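Local coordinates for protein probable oxidoreductase (Mycobacterium abscessus, PDB 4EYE) that probably catalyses redox reactions as a quinone oxidoreductase-like member of the medium-chain dehydrogenase/reductase family, at residues R104-N109 and P127-L132; D134-A139 and P311-R316; N49-D54 and R91-G96; T146-Y151 and Y295-G300; G155-G160 and K181-K186. All blocks are in the same frame, centred on the assembly; numbering follows the deposited sequence.

Contact 1: R104-N109 and P127-L132; sequences RVMAFN and PTPPQL
L132 O is gripped by two nitrogens of the R104 guanidinium, NH2 at 2.8 Å and NH1 at 3.2 Å from L132 O. The grip is end-on, with the oxygen lying in the guanidinium plane; the N-H of NH2 points at it at 157° and that of NH1 less straight. A bend at chi3 (72°) turns the otherwise stretched side chain back toward the loop and sets the guanidinium over T128, whose CG2 meets one face near its rim, 3.7 Å from R104 NH2. The charged end has a second partner, D134, which opens helix 134-140 and forms a salt bridge with NH2. Strand 104-108 belongs to the GroES-like region, where V105 pairs with P127 as an antiparallel non-hydrogen-bonded pair. Just past that pair, T128 N donates to R104 O at 3.0 Å, nearly straight at 169°, and the chain then leaves the strand through a type I turn from P129 to L132. M106 crosses P129 at about a right angle, with M106 SD 3.8 Å from P129 CD. T128 OG1 lies against the strand backbone, 3.1 Å from V105 C, and both M106 and P129 also touch L140 of the helix.

Contact 2: D134-A139 and P311-R316; sequences DAEAVA and PPVSAR
A135 and R316 make the closest approach between the helix 134-139 and the segment 311-316. The methyl of A135 sits over the centre of one face of the flat R316 cation, with A135 CB 3.4 Å from R316 CZ. R316 is extended from CG to NE, which carries the guanidinium from the strand across to the helix. Next to it, V313 CG2 rests on the helix backbone, 3.7 Å from A135 O. Its CG1 stands anti to the backbone N (chi1 -179°), leaving CG2 beside that nitrogen and turned to the helix. Farther along, P311 CB meets A139 CB at 3.8 Å, and P311 CG lies 3.6 Å from E136 O. One water joins the two segments, donating to E136 OE2 at 2.5 Å and to P311 O at 2.8 Å.

A second shell fixes these groups. R316 NH2 forms a salt bridge with D133, whose OD1 also accepts from E136 N, so one carboxylate holds both the arginine and the first turn of the helix. Strand 313-318 runs parallel to strand 337-341, and the helix axis crosses strand 313-316 at 116° with a closest approach of 9.6 Å. The contact therefore lays helix 134-140 across the sheet that the C-terminal strand shares with the GroES-like region. D133 is the main polar partner of R316; E136, its OE2 5.3 Å from R316 NH2 and not in contact, would probably add only a weak attraction.

Contact 3: N49-D54 and R91-G96; sequences NVVVVD and RSAPEG
A classic beta bulge sets two residues, R91 and S92, opposite the single residue V52 where strand 85-92 meets strand 51-55 antiparallel in the GroES-like region. V52 O accepts from both: R91 N donates at 2.9 Å, while the bond from S92 N is weak at 3.3 Å. V52 N in turn donates a hydrogen bond to S92 O, so both backbone polar atoms of V52 are satisfied by the bulge. S92 O also receives a CA-H contact from V51. A water bridges V50 O, to which it donates, and S92 OG, which stands between the backbone N and the carbonyl carbon (chi1 61°) and also lies against V52 CG2. The side chain of R91 leaves the bulge to grip the carboxylate of D54 side-on in a salt bridge. R91 NE reaches D54 OD1 at 2.9 Å, nearly straight at 166°, and R91 NH2 reaches D54 OD2 at 2.9 Å through a more bent bond, with OD2 tilted from the guanidinium plane. Each oxygen uses its syn lone pair, yet the carboxylate and guanidinium planes are inclined by 40°. R117 adds a long, weak ion pair with D54. At the other end, V51 and P94 cross at about a right angle, V51 CG2 lying 4.0 Å from P94 CD.

Contact 4: T146-Y151 and Y295-G300; sequences TMYFAY and YETQAG
The helical segments 146-151 and 295-300 cross at 103°, nearly perpendicular, with their axes 9.6 Å apart at closest approach. Y148 and T297 stand where the backbones come nearest, their CA atoms separated by 6.2 Å. Y148 carries the contact: with CG anti to the backbone N (chi1 -165°), its ring reaches across to the second helix. There it lies against T297, Y148 CD2 being 4.0 Å from T297 CG2, and T297 O sits over one of its faces. Farther out along the ring, Y148 OH and CE1 come against the backbone of G300, with OH 3.5 Å from G300 CA. G300, without a side chain, lets the ring lie directly on its backbone. The packing joins helix 143-154 to helix 293-306 across a span of the chain that holds all six strands of the parallel sheet of the Rossmann-type nucleotide-binding domain. T297 turns its hydroxyl away from Y148 and hydrogen-bonds H145 ND1 and L294 O, which leaves CG2 to face the tyrosine. The F149 ring turns off to F286 and W283, its plane at about 35° to each.

Contact 5: G155-G160 and K181-K186; sequences GQLRAG and KGMGAK
L157 reaches across to the end of helix 171-182 from a CB already directed at it. Its CG lies anti to the backbone N (chi1 -179°), and from there the two methyls fork over A185: L157 CD1 is 4.2 Å and L157 CD2 4.1 Å from A185 CB. CD2 also reaches the sulfur of M183, 4.1 Å from M183 SD, the leucine and methionine crossing obliquely. M183 is extended beyond CG and lays its sulfur against Y151 and its terminal methyl against Y148. V163 of the neighbouring strand touches both L157 and A185, so the leucine is packed between the helix end and the parallel sheet. Helix 171-182 connects the adjacent parallel strands 162-165 and 186-191, a beta-alpha-beta crossover of the Rossmann-type domain. It ends in a Schellman motif, G184 being the C-prime residue with positive phi; A185 N bonds back to A180 O, and G184 N to K181 O. The carbonyl of G184 accepts across the contact: G160 N donates to G184 O at 2.7 Å, at 161° and from above the carbonyl plane. A159 lies beside this bond, with A159 CA 3.5 Å from M183 O in a CA-H contact. From the helix, K181 NZ donates in the carbonyl plane to A185 O at 3.0 Å and also pairs with D206.

Overall arrangement
Contacts 1, 2 and 3 share the mixed sheet that includes the GroES-like region, whereas contact 5 borders the six-stranded parallel sheet and contact 4 packs helix 143-154 on helix 293-306. Contact 3 closes first along the chain, then contact 1; contact 2 follows as a long loop within which contact 4 is nested, and contact 5 lies inside contact 4. The centres of contacts 1 and 2 are about 12 Å apart, and T128 and L132 pack on A137. Contact 1 also touches contact 4, through P127 and Q298. Contacts 4 and 5, about 13 Å apart between centres, meet through Y148 and M183. Contacts 3 and 5 are the farthest apart, at about 37 Å between centres, so the set runs from one domain to the other.

Contact 1: R104-N109 and P127-L132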
# COMPACT_ATOMS: atom_id res chain seq x y z
N ARG A 104 16.41 12.71 2.34
CA ARG A 104 15.81 11.40 2.13
C ARG A 104 14.27 11.56 2.16
O ARG A 104 13.68 11.97 3.18
CB ARG A 104 16.21 10.46 3.23
CG ARG A 104 17.68 10.08 3.22
CD ARG A 104 17.91 9.09 4.35
NE ARG A 104 17.32 7.82 4.00
CZ ARG A 104 16.74 6.93 4.82
NH1 ARG A 104 16.54 7.18 6.12
NH2 ARG A 104 16.27 5.80 4.29
N VAL A 105 13.62 11.26 1.05
CA VAL A 105 12.19 11.53 0.89
C VAL A 105 11.46 10.31 0.29
O VAL A 105 12.06 9.43 -0.36
CB VAL A 105 11.95 12.75 -0.02
CG1 VAL A 105 12.41 14.08 0.64
CG2 VAL A 105 12.58 12.50 -1.42
N MET A 106 10.15 10.29 0.58
CA MET A 106 9.17 9.46 -0.07
C MET A 106 8.39 10.34 -1.05
O MET A 106 8.19 11.53 -0.79
CB MET A 106 8.22 8.89 0.97
CG MET A 106 8.91 7.91 1.90
SD MET A 106 8.24 7.86 3.57
CE MET A 106 6.55 7.38 3.28
N ALA A 107 7.97 9.77 -2.18
CA ALA A 107 7.33 10.52 -3.24
C ALA A 107 6.17 9.68 -3.82
O ALA A 107 6.23 8.43 -3.90
CB ALA A 107 8.33 10.84 -4.34
N PHE A 108 5.11 10.36 -4.22
CA PHE A 108 4.09 9.68 -4.99
C PHE A 108 3.69 10.47 -6.20
O PHE A 108 3.65 11.68 -6.13
CB PHE A 108 2.93 9.31 -4.12
CG PHE A 108 2.29 10.46 -3.40
CD1 PHE A 108 1.14 11.03 -3.93
CD2 PHE A 108 2.75 10.90 -2.16
CE1 PHE A 108 0.50 12.08 -3.28
CE2 PHE A 108 2.08 11.97 -1.49
CZ PHE A 108 0.96 12.54 -2.05
N ASN A 109 3.38 9.75 -7.28
CA ASN A 109 2.78 10.34 -8.49
C ASN A 109 1.94 9.28 -9.24
O ASN A 109 1.93 8.12 -8.83
CB ASN A 109 3.88 10.90 -9.38
CG ASN A 109 3.42 12.08 -10.23
OD1 ASN A 109 2.29 12.52 -10.19
ND2 ASN A 109 4.33 12.58 -11.03
N PRO A 127 9.03 13.47 4.20
CA PRO A 127 10.29 13.09 4.79
C PRO A 127 10.32 11.63 5.23
O PRO A 127 9.44 11.15 5.93
CB PRO A 127 10.44 14.05 6.00
CG PRO A 127 9.04 14.48 6.33
CD PRO A 127 8.25 14.40 5.04
N THR A 128 11.39 10.92 4.82
CA THR A 128 11.55 9.52 5.13
C THR A 128 11.89 9.32 6.63
O THR A 128 12.83 9.91 7.11
CB THR A 128 12.72 8.91 4.32
OG1 THR A 128 12.42 9.00 2.91
CG2 THR A 128 12.97 7.43 4.78
N PRO A 129 11.14 8.46 7.35
CA PRO A 129 11.47 8.28 8.79
C PRO A 129 12.91 7.80 8.96
O PRO A 129 13.36 6.91 8.21
CB PRO A 129 10.47 7.23 9.23
CG PRO A 129 9.28 7.45 8.34
CD PRO A 129 9.85 7.83 7.01
N PRO A 130 13.64 8.42 9.88
CA PRO A 130 15.08 8.05 9.95
C PRO A 130 15.33 6.61 10.35
O PRO A 130 16.42 6.11 10.07
CB PRO A 130 15.66 9.02 10.99
CG PRO A 130 14.51 9.54 11.76
CD PRO A 130 13.30 9.49 10.83
N GLN A 131 14.37 5.94 10.96
CA GLN A 131 14.58 4.56 11.37
C GLN A 131 14.53 3.56 10.18
O GLN A 131 14.93 2.40 10.33
CB GLN A 131 13.52 4.13 12.40
CG GLN A 131 13.58 4.93 13.71
CD GLN A 131 12.60 6.09 13.77
OE1 GLN A 131 12.15 6.61 12.77
NE2 GLN A 131 12.28 6.51 14.98
N LEU A 132 14.03 4.01 9.01
CA LEU A 132 13.75 3.11 7.90
C LEU A 132 14.78 3.20 6.81
O LEU A 132 15.31 4.30 6.49
CB LEU A 132 12.33 3.40 7.31
CG LEU A 132 11.13 3.29 8.27
CD1 LEU A 132 9.84 3.52 7.47
CD2 LEU A 132 11.11 1.96 9.03

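Contact 2: D134-A139 and P311-R316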
# COMPACT_ATOMS: atom_id res chain seq x y z
N ASP A 134 15.30 2.77 2.56
CA ASP A 134 14.48 3.26 1.43
C ASP A 134 13.38 2.30 0.97
O ASP A 134 12.30 2.72 0.61
CB ASP A 134 15.36 3.71 0.24
CG ASP A 134 16.18 4.92 0.61
OD1 ASP A 134 15.82 5.67 1.55
OD2 ASP A 134 17.18 5.17 -0.04
N ALA A 135 13.65 1.01 1.00
CA ALA A 135 12.60 -0.00 0.71
C ALA A 135 11.46 0.02 1.75
O ALA A 135 10.28 -0.02 1.41
CB ALA A 135 13.20 -1.39 0.63
N GLU A 136 11.83 0.05 3.02
CA GLU A 136 10.83 0.13 4.09
C GLU A 136 10.05 1.42 3.99
O GLU A 136 8.83 1.41 4.21
CB GLU A 136 11.52 -0.00 5.46
CG GLU A 136 12.14 -1.39 5.74
CD GLU A 136 13.06 -1.36 6.99
OE1 GLU A 136 13.67 -0.32 7.29
OE2 GLU A 136 13.08 -2.38 7.67
N ALA A 137 10.72 2.51 3.63
CA ALA A 137 10.09 3.82 3.47
C ALA A 137 9.11 3.80 2.29
O ALA A 137 7.95 4.22 2.41
CB ALA A 137 11.11 4.92 3.27
N VAL A 138 9.55 3.27 1.16
CA VAL A 138 8.60 3.24 -0.01
C VAL A 138 7.38 2.40 0.34
O VAL A 138 6.23 2.70 -0.09
CB VAL A 138 9.27 2.87 -1.38
CG1 VAL A 138 9.44 1.34 -1.51
CG2 VAL A 138 8.46 3.47 -2.56
N ALA A 139 7.59 1.36 1.15
CA ALA A 139 6.52 0.47 1.50
C ALA A 139 5.39 1.19 2.27
O ALA A 139 4.24 0.82 2.13
CB ALA A 139 7.04 -0.71 2.32
N PRO A 311 7.84 -1.99 8.20
CA PRO A 311 7.18 -2.63 7.06
C PRO A 311 8.00 -3.76 6.46
O PRO A 311 9.16 -3.53 6.06
CB PRO A 311 7.05 -1.48 6.04
CG PRO A 311 7.02 -0.24 6.87
CD PRO A 311 7.99 -0.52 8.00
N PRO A 312 7.43 -4.97 6.40
CA PRO A 312 8.15 -6.10 5.75
C PRO A 312 8.32 -5.92 4.25
O PRO A 312 7.36 -5.61 3.55
CB PRO A 312 7.29 -7.33 6.06
CG PRO A 312 6.27 -6.90 7.06
CD PRO A 312 6.16 -5.39 7.02
N VAL A 313 9.54 -6.08 3.78
CA VAL A 313 9.86 -6.05 2.39
C VAL A 313 10.41 -7.42 1.98
O VAL A 313 11.47 -7.82 2.44
CB VAL A 313 10.89 -4.96 2.03
CG1 VAL A 313 11.14 -4.99 0.52
CG2 VAL A 313 10.35 -3.58 2.44
N SER A 314 9.65 -8.13 1.14
CA SER A 314 9.94 -9.56 0.92
C SER A 314 10.89 -9.75 -0.29
O SER A 314 11.59 -10.77 -0.36
CB SER A 314 8.65 -10.33 0.72
OG SER A 314 7.89 -9.81 -0.38
N ALA A 315 10.93 -8.77 -1.19
CA ALA A 315 11.74 -8.84 -2.37
C ALA A 315 12.21 -7.44 -2.81
O ALA A 315 11.43 -6.47 -2.80
CB ALA A 315 10.96 -9.46 -3.51
N ARG A 316 13.49 -7.37 -3.23
CA ARG A 316 14.05 -6.18 -3.83
C ARG A 316 14.69 -6.62 -5.14
O ARG A 316 15.70 -7.30 -5.15
CB ARG A 316 15.05 -5.49 -2.89
CG ARG A 316 14.56 -5.34 -1.48
CD ARG A 316 15.43 -4.45 -0.64
NE ARG A 316 15.05 -4.52 0.77
CZ ARG A 316 15.49 -3.67 1.70
NH1 ARG A 316 16.33 -2.71 1.37
NH2 ARG A 316 15.11 -3.78 2.95
O HOH W 1 11.60 -4.31 7.22

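Contact 3: N49-D54 and R91-G96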
# COMPACT_ATOMS: atom_id res chain seq x y z
N ASN A 49 8.58 24.31 -10.01
CA ASN A 49 7.58 23.69 -9.17
C ASN A 49 7.69 22.16 -9.17
O ASN A 49 6.70 21.47 -9.07
CB ASN A 49 6.18 24.18 -9.58
CG ASN A 49 5.07 23.74 -8.60
OD1 ASN A 49 5.24 23.81 -7.39
ND2 ASN A 49 3.93 23.29 -9.15
N VAL A 50 8.90 21.62 -9.32
CA VAL A 50 9.09 20.18 -9.25
C VAL A 50 10.26 19.80 -8.36
O VAL A 50 11.20 20.57 -8.16
CB VAL A 50 9.25 19.47 -10.62
CG1 VAL A 50 7.97 19.55 -11.44
CG2 VAL A 50 10.39 20.05 -11.41
N VAL A 51 10.14 18.64 -7.76
CA VAL A 51 11.19 18.06 -6.95
C VAL A 51 11.60 16.84 -7.72
O VAL A 51 10.77 16.00 -8.06
CB VAL A 51 10.71 17.63 -5.57
CG1 VAL A 51 11.87 17.01 -4.79
CG2 VAL A 51 10.09 18.82 -4.83
N VAL A 52 12.89 16.74 -8.03
CA VAL A 52 13.42 15.57 -8.70
C VAL A 52 14.08 14.72 -7.62
O VAL A 52 14.88 15.24 -6.85
CB VAL A 52 14.44 15.96 -9.80
CG1 VAL A 52 15.08 14.72 -10.39
CG2 VAL A 52 13.75 16.85 -10.86
N VAL A 53 13.72 13.44 -7.60
CA VAL A 53 14.22 12.44 -6.62
C VAL A 53 15.02 11.39 -7.39
O VAL A 53 14.52 10.85 -8.39
CB VAL A 53 13.06 11.74 -5.89
CG1 VAL A 53 13.57 10.73 -4.85
CG2 VAL A 53 12.16 12.73 -5.14
N ASP A 54 16.23 11.10 -6.90
CA ASP A 54 16.97 9.92 -7.29
C ASP A 54 16.38 8.70 -6.58
O ASP A 54 16.47 8.55 -5.36
CB ASP A 54 18.49 10.03 -6.96
CG ASP A 54 19.22 11.01 -7.86
OD1 ASP A 54 18.60 11.62 -8.76
OD2 ASP A 54 20.42 11.21 -7.69
N ARG A 91 17.41 15.34 -5.53
CA ARG A 91 18.40 15.96 -6.41
C ARG A 91 18.15 17.48 -6.58
O ARG A 91 19.07 18.27 -6.41
CB ARG A 91 18.36 15.31 -7.78
CG ARG A 91 19.30 15.92 -8.81
CD ARG A 91 19.40 15.09 -10.07
NE ARG A 91 20.12 13.84 -9.85
CZ ARG A 91 21.46 13.70 -9.92
NH1 ARG A 91 22.25 14.74 -10.22
NH2 ARG A 91 22.00 12.52 -9.71
N SER A 92 16.92 17.89 -6.85
CA SER A 92 16.55 19.30 -6.89
C SER A 92 15.14 19.52 -6.32
O SER A 92 14.28 18.59 -6.30
CB SER A 92 16.63 19.86 -8.31
OG SER A 92 15.73 19.19 -9.20
N ALA A 93 14.93 20.76 -5.87
CA ALA A 93 13.68 21.17 -5.25
C ALA A 93 13.60 22.71 -5.26
O ALA A 93 14.63 23.38 -5.20
CB ALA A 93 13.57 20.64 -3.84
N PRO A 94 12.38 23.27 -5.36
CA PRO A 94 12.26 24.73 -5.37
C PRO A 94 12.57 25.40 -4.03
O PRO A 94 12.40 24.79 -2.96
CB PRO A 94 10.76 24.97 -5.68
CG PRO A 94 10.19 23.65 -6.00
CD PRO A 94 11.07 22.63 -5.33
N GLU A 95 12.97 26.67 -4.12
CA GLU A 95 13.17 27.54 -2.96
C GLU A 95 11.87 27.65 -2.20
O GLU A 95 10.79 27.79 -2.79
CB GLU A 95 13.59 28.94 -3.41
CG GLU A 95 14.89 28.99 -4.20
CD GLU A 95 16.00 28.36 -3.43
OE1 GLU A 95 16.37 28.92 -2.38
OE2 GLU A 95 16.50 27.29 -3.87
N GLY A 96 11.96 27.56 -0.89
CA GLY A 96 10.79 27.75 -0.08
C GLY A 96 9.89 26.53 0.05
O GLY A 96 8.89 26.60 0.76
O HOH W 2 13.60 20.87 -9.37

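Contact 4: T146-Y151 and Y295-G300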
# COMPACT_ATOMS: atom_id res chain seq x y z
N THR A 146 -2.88 4.61 3.44
CA THR A 146 -4.24 4.15 3.22
C THR A 146 -4.85 3.54 4.50
O THR A 146 -5.97 3.88 4.87
CB THR A 146 -4.31 3.12 2.09
OG1 THR A 146 -3.85 3.71 0.89
CG2 THR A 146 -5.73 2.62 1.87
N MET A 147 -4.10 2.66 5.14
CA MET A 147 -4.58 1.96 6.31
C MET A 147 -4.59 2.83 7.57
O MET A 147 -5.51 2.69 8.36
CB MET A 147 -3.87 0.60 6.52
CG MET A 147 -4.28 -0.50 5.51
SD MET A 147 -6.09 -0.71 5.33
CE MET A 147 -6.59 -0.89 7.04
N TYR A 148 -3.68 3.80 7.69
CA TYR A 148 -3.76 4.79 8.79
C TYR A 148 -5.07 5.57 8.67
O TYR A 148 -5.83 5.68 9.63
CB TYR A 148 -2.58 5.76 8.83
CG TYR A 148 -2.51 6.50 10.15
CD1 TYR A 148 -1.73 6.01 11.19
CD2 TYR A 148 -3.25 7.63 10.36
CE1 TYR A 148 -1.68 6.64 12.42
CE2 TYR A 148 -3.23 8.28 11.59
CZ TYR A 148 -2.41 7.77 12.61
OH TYR A 148 -2.37 8.39 13.81
N PHE A 149 -5.29 6.15 7.50
CA PHE A 149 -6.55 6.80 7.17
C PHE A 149 -7.77 5.92 7.42
O PHE A 149 -8.71 6.37 8.05
CB PHE A 149 -6.50 7.21 5.70
CG PHE A 149 -7.82 7.63 5.13
CD1 PHE A 149 -8.43 8.84 5.52
CD2 PHE A 149 -8.41 6.88 4.14
CE1 PHE A 149 -9.61 9.25 4.93
CE2 PHE A 149 -9.62 7.29 3.55
CZ PHE A 149 -10.21 8.48 3.95
N ALA A 150 -7.76 4.68 6.93
CA ALA A 150 -8.88 3.76 7.12
C ALA A 150 -9.20 3.57 8.59
O ALA A 150 -10.38 3.57 9.00
CB ALA A 150 -8.59 2.36 6.51
N TYR A 151 -8.17 3.34 9.37
CA TYR A 151 -8.34 3.12 10.81
C TYR A 151 -8.65 4.39 11.61
O TYR A 151 -9.64 4.44 12.40
CB TYR A 151 -7.09 2.49 11.38
CG TYR A 151 -6.91 1.02 11.06
CD1 TYR A 151 -7.98 0.17 10.95
CD2 TYR A 151 -5.63 0.48 10.93
CE1 TYR A 151 -7.79 -1.20 10.71
CE2 TYR A 151 -5.44 -0.85 10.66
CZ TYR A 151 -6.49 -1.69 10.56
OH TYR A 151 -6.23 -3.06 10.36
N TYR A 295 -0.43 15.38 6.47
CA TYR A 295 0.50 15.67 7.54
C TYR A 295 0.21 14.82 8.77
O TYR A 295 1.14 14.38 9.45
CB TYR A 295 0.45 17.13 8.03
CG TYR A 295 0.59 18.24 7.02
CD1 TYR A 295 1.40 18.14 5.88
CD2 TYR A 295 -0.13 19.44 7.21
CE1 TYR A 295 1.49 19.21 4.98
CE2 TYR A 295 -0.03 20.49 6.33
CZ TYR A 295 0.79 20.39 5.23
OH TYR A 295 0.84 21.49 4.38
N GLU A 296 -1.07 14.59 9.02
CA GLU A 296 -1.51 13.77 10.15
C GLU A 296 -1.22 12.29 9.94
O GLU A 296 -0.85 11.62 10.87
CB GLU A 296 -3.02 13.92 10.41
CG GLU A 296 -3.40 13.38 11.76
CD GLU A 296 -4.90 13.43 12.10
OE1 GLU A 296 -5.38 12.41 12.68
OE2 GLU A 296 -5.53 14.47 11.86
N THR A 297 -1.42 11.77 8.74
CA THR A 297 -1.12 10.36 8.49
C THR A 297 0.41 10.12 8.58
O THR A 297 0.85 9.15 9.15
CB THR A 297 -1.64 9.83 7.15
OG1 THR A 297 -1.07 10.59 6.08
CG2 THR A 297 -3.17 9.93 7.10
N GLN A 298 1.21 11.04 8.05
CA GLN A 298 2.68 10.93 8.13
C GLN A 298 3.17 10.99 9.60
O GLN A 298 3.99 10.19 10.01
CB GLN A 298 3.36 12.04 7.33
CG GLN A 298 4.88 11.95 7.31
CD GLN A 298 5.42 10.79 6.49
OE1 GLN A 298 4.68 10.07 5.84
NE2 GLN A 298 6.75 10.64 6.48
N ALA A 299 2.62 11.92 10.37
CA ALA A 299 2.96 12.04 11.79
C ALA A 299 2.60 10.75 12.57
O ALA A 299 3.40 10.26 13.36
CB ALA A 299 2.33 13.30 12.42
N GLY A 300 1.41 10.20 12.31
CA GLY A 300 0.96 8.95 12.92
C GLY A 300 1.88 7.80 12.58
O GLY A 300 2.26 6.98 13.45

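Contact 5: G155-G160 and K181-K186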
# COMPACT_ATOMS: atom_id res chain seq x y z
N GLY A 155 -12.81 4.35 10.05
CA GLY A 155 -13.35 3.30 10.91
C GLY A 155 -13.27 3.59 12.41
O GLY A 155 -13.90 2.88 13.21
N GLN A 156 -12.54 4.65 12.78
CA GLN A 156 -12.30 5.00 14.16
C GLN A 156 -11.95 3.78 15.06
O GLN A 156 -12.60 3.54 16.09
CB GLN A 156 -13.48 5.79 14.73
CG GLN A 156 -13.70 7.13 14.02
CD GLN A 156 -14.89 7.90 14.56
OE1 GLN A 156 -14.80 8.55 15.61
NE2 GLN A 156 -16.01 7.86 13.83
N LEU A 157 -10.89 3.07 14.68
CA LEU A 157 -10.40 1.93 15.45
C LEU A 157 -10.02 2.36 16.86
O LEU A 157 -9.49 3.44 17.04
CB LEU A 157 -9.18 1.32 14.78
CG LEU A 157 -8.57 0.10 15.48
CD1 LEU A 157 -9.56 -1.05 15.72
CD2 LEU A 157 -7.33 -0.39 14.72
N ARG A 158 -10.29 1.53 17.85
CA ARG A 158 -9.92 1.86 19.21
C ARG A 158 -9.03 0.78 19.77
O ARG A 158 -9.16 -0.39 19.40
CB ARG A 158 -11.17 2.04 20.07
CG ARG A 158 -12.00 3.25 19.69
CD ARG A 158 -11.23 4.52 20.01
NE ARG A 158 -11.89 5.76 19.59
CZ ARG A 158 -11.67 6.40 18.43
NH1 ARG A 158 -10.84 5.90 17.49
NH2 ARG A 158 -12.31 7.52 18.17
N ALA A 159 -8.14 1.16 20.68
CA ALA A 159 -7.34 0.19 21.44
C ALA A 159 -8.27 -0.88 22.05
O ALA A 159 -9.34 -0.55 22.54
CB ALA A 159 -6.52 0.90 22.51
N GLY A 160 -7.89 -2.14 21.97
CA GLY A 160 -8.65 -3.21 22.60
C GLY A 160 -9.76 -3.78 21.72
O GLY A 160 -10.37 -4.78 22.08
N LYS A 181 -2.09 -3.47 15.18
CA LYS A 181 -1.32 -3.90 16.37
C LYS A 181 -0.70 -2.67 17.01
O LYS A 181 -0.75 -2.49 18.22
CB LYS A 181 -0.24 -4.92 16.02
CG LYS A 181 -0.76 -6.29 15.62
CD LYS A 181 -1.68 -6.93 16.65
CE LYS A 181 -1.00 -7.28 17.98
NZ LYS A 181 -2.07 -7.53 19.00
N GLY A 182 -0.18 -1.79 16.16
CA GLY A 182 0.39 -0.53 16.61
C GLY A 182 -0.61 0.33 17.38
O GLY A 182 -0.22 1.04 18.28
N MET A 183 -1.88 0.26 16.99
CA MET A 183 -2.93 1.04 17.65
C MET A 183 -3.58 0.32 18.84
O MET A 183 -4.61 0.76 19.34
CB MET A 183 -4.00 1.45 16.64
CG MET A 183 -3.51 2.47 15.64
SD MET A 183 -4.76 2.83 14.40
CE MET A 183 -4.05 4.30 13.68
N GLY A 184 -3.01 -0.79 19.27
CA GLY A 184 -3.54 -1.52 20.46
C GLY A 184 -4.72 -2.46 20.17
O GLY A 184 -5.43 -2.84 21.11
N ALA A 185 -4.92 -2.84 18.90
CA ALA A 185 -5.96 -3.81 18.55
C ALA A 185 -5.46 -5.26 18.61
O ALA A 185 -4.27 -5.54 18.55
CB ALA A 185 -6.54 -3.55 17.17
N LYS A 186 -6.41 -6.18 18.71
CA LYS A 186 -6.16 -7.59 18.44
C LYS A 186 -6.51 -7.87 17.00
O LYS A 186 -7.48 -7.32 16.49
CB LYS A 186 -7.00 -8.46 19.37
CG LYS A 186 -6.78 -9.98 19.21
CD LYS A 186 -7.53 -10.83 20.28
CE LYS A 186 -7.40 -12.34 19.98
NZ LYS A 186 -7.81 -13.23 21.11